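Local coordinates for protein chaperone SycD (Chlamydia pneumoniae, PDB 4NRH) that forms a complex with the gatekeeper CopN and, as a type III secretion chaperone of the LcrH/SycD family, probably directs translocator secretion, at residues 8-11 / 12-16. Residues are numbered along the deposited sequence; the frame is centred on the assembly and turned at random.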
loop_
_atom_site.group_PDB
_atom_site.type_symbol
_atom_site.label_atom_id
_atom_site.label_comp_id
_atom_site.label_asym_id
_atom_site.label_seq_id
_atom_site.Cartn_x
_atom_site.Cartn_y
_atom_site.Cartn_z
ATOM N N SER D 8 -19.542 -4.554 -6.771
ATOM C CA SER D 8 -18.915 -5.392 -7.785
ATOM C C SER D 8 -18.044 -6.463 -7.134
ATOM O O SER D 8 -17.505 -6.258 -6.047
ATOM C CB SER D 8 -18.082 -4.542 -8.745
ATOM O OG SER D 8 -16.773 -4.335 -8.242
ATOM N N HIS D 9 -17.918 -7.607 -7.800
ATOM C CA HIS D 9 -17.134 -8.718 -7.268
ATOM C C HIS D 9 -15.661 -8.345 -7.129
ATOM O O HIS D 9 -14.961 -8.863 -6.257
ATOM C CB HIS D 9 -17.281 -9.955 -8.156
ATOM C CG HIS D 9 -16.944 -11.237 -7.460
ATOM N ND1 HIS D 9 -17.681 -11.730 -6.406
ATOM C CD2 HIS D 9 -15.943 -12.126 -7.666
ATOM C CE1 HIS D 9 -17.152 -12.867 -5.993
ATOM N NE2 HIS D 9 -16.096 -13.131 -6.742
ATOM N N LEU D 10 -15.193 -7.454 -7.999
ATOM C CA LEU D 10 -13.817 -6.976 -7.948
ATOM C C LEU D 10 -13.542 -6.273 -6.623
ATOM O O LEU D 10 -12.540 -6.540 -5.962
ATOM C CB LEU D 10 -13.524 -6.029 -9.112
ATOM C CG LEU D 10 -12.144 -5.365 -9.094
ATOM C CD1 LEU D 10 -11.038 -6.412 -9.046
ATOM C CD2 LEU D 10 -11.967 -4.440 -10.287
ATOM N N ASN D 11 -14.443 -5.372 -6.244
ATOM C CA ASN D 11 -14.314 -4.641 -4.990
ATOM C C ASN D 11 -14.420 -5.577 -3.793
ATOM O O ASN D 11 -13.755 -5.375 -2.778
ATOM C CB ASN D 11 -15.380 -3.548 -4.898
ATOM C CG ASN D 11 -15.121 -2.402 -5.853
ATOM O OD1 ASN D 11 -13.985 -1.960 -6.013
ATOM N ND2 ASN D 11 -16.176 -1.913 -6.493
ATOM N N TYR D 12 -15.260 -6.599 -3.920
ATOM C CA TYR D 12 -15.375 -7.629 -2.894
ATOM C C TYR D 12 -14.044 -8.335 -2.664
ATOM O O TYR D 12 -13.637 -8.553 -1.524
ATOM C CB TYR D 12 -16.450 -8.651 -3.275
ATOM C CG TYR D 12 -16.379 -9.936 -2.477
ATOM C CD1 TYR D 12 -16.944 -10.023 -1.212
ATOM C CD2 TYR D 12 -15.756 -11.065 -2.996
ATOM C CE1 TYR D 12 -16.881 -11.196 -0.480
ATOM C CE2 TYR D 12 -15.688 -12.241 -2.274
ATOM C CZ TYR D 12 -16.253 -12.301 -1.018
ATOM O OH TYR D 12 -16.189 -13.470 -0.294
ATOM N N LEU D 13 -13.373 -8.686 -3.756
ATOM C CA LEU D 13 -12.095 -9.387 -3.685
ATOM C C LEU D 13 -11.006 -8.517 -3.067
ATOM O O LEU D 13 -10.268 -8.968 -2.193
ATOM C CB LEU D 13 -11.665 -9.854 -5.077
ATOM C CG LEU D 13 -12.485 -10.995 -5.682
ATOM C CD1 LEU D 13 -12.062 -11.259 -7.119
ATOM C CD2 LEU D 13 -12.359 -12.255 -4.837
ATOM N N LEU D 14 -10.911 -7.273 -3.525
ATOM C CA LEU D 14 -9.900 -6.346 -3.026
ATOM C C LEU D 14 -10.048 -6.080 -1.530
ATOM O O LEU D 14 -9.058 -6.041 -0.800
ATOM C CB LEU D 14 -9.955 -5.029 -3.801
ATOM C CG LEU D 14 -9.598 -5.130 -5.286
ATOM C CD1 LEU D 14 -9.651 -3.763 -5.945
ATOM C CD2 LEU D 14 -8.227 -5.762 -5.468
ATOM N N GLU D 15 -11.285 -5.898 -1.076
ATOM C CA GLU D 15 -11.549 -5.679 0.342
ATOM C C GLU D 15 -11.251 -6.942 1.144
ATOM O O GLU D 15 -10.712 -6.875 2.248
ATOM C CB GLU D 15 -12.997 -5.242 0.564
ATOM C CG GLU D 15 -13.331 -3.873 -0.004
ATOM C CD GLU D 15 -14.704 -3.389 0.419
ATOM O OE1 GLU D 15 -15.527 -4.229 0.840
ATOM O OE2 GLU D 15 -14.962 -2.169 0.329
ATOM N N LYS D 16 -11.618 -8.088 0.578
ATOM C CA LYS D 16 -11.332 -9.385 1.182
ATOM C C LYS D 16 -9.831 -9.576 1.393
ATOM O O LYS D 16 -9.392 -9.987 2.468
ATOM C CB LYS D 16 -11.899 -10.508 0.309
ATOM C CG LYS D 16 -11.763 -11.905 0.889
ATOM C CD LYS D 16 -12.635 -12.890 0.123
ATOM C CE LYS D 16 -12.402 -14.323 0.571
ATOM N NZ LYS D 16 -10.986 -14.745 0.391
#
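The N-terminal turn of helix 9-19 begins with an N-cap at S8, and along it H9 touches both Y12 and L13. S8 OG accepts from N11 N at 3.2 Å, N-H...O angle 167°, while S8 O receives Y12 N at 3.1 Å, the first bond of an i to i+4 ladder that continues from L13 N to H9 O and from L14 N to L10 O. H9 places CG anti to the backbone N (chi1 -159°), as Y12 does, and the two side chains lie side by side, pointing the same way. The ring planes differ by 25° and the centroids are 5.2 Å apart, a slid arrangement with little overlap in which Y12 CD2 sits over one H9 face, 3.8 Å from H9 CE1. L13 CD1 approaches H9 CD2 obliquely at 4.0 Å. Elsewhere on the helix, L10 CD1 meets L14 CG at 4.2 Å, and both leucines pack on W85 of helix 76-89. A hydrogen bond from H9 NE2 to D59 fixes the imidazole beside Y12 and L13; separately, the bond from H9 N to E66 sets an acidic side chain at the helix start, consistent with stabilisation of the positive end of its dipole.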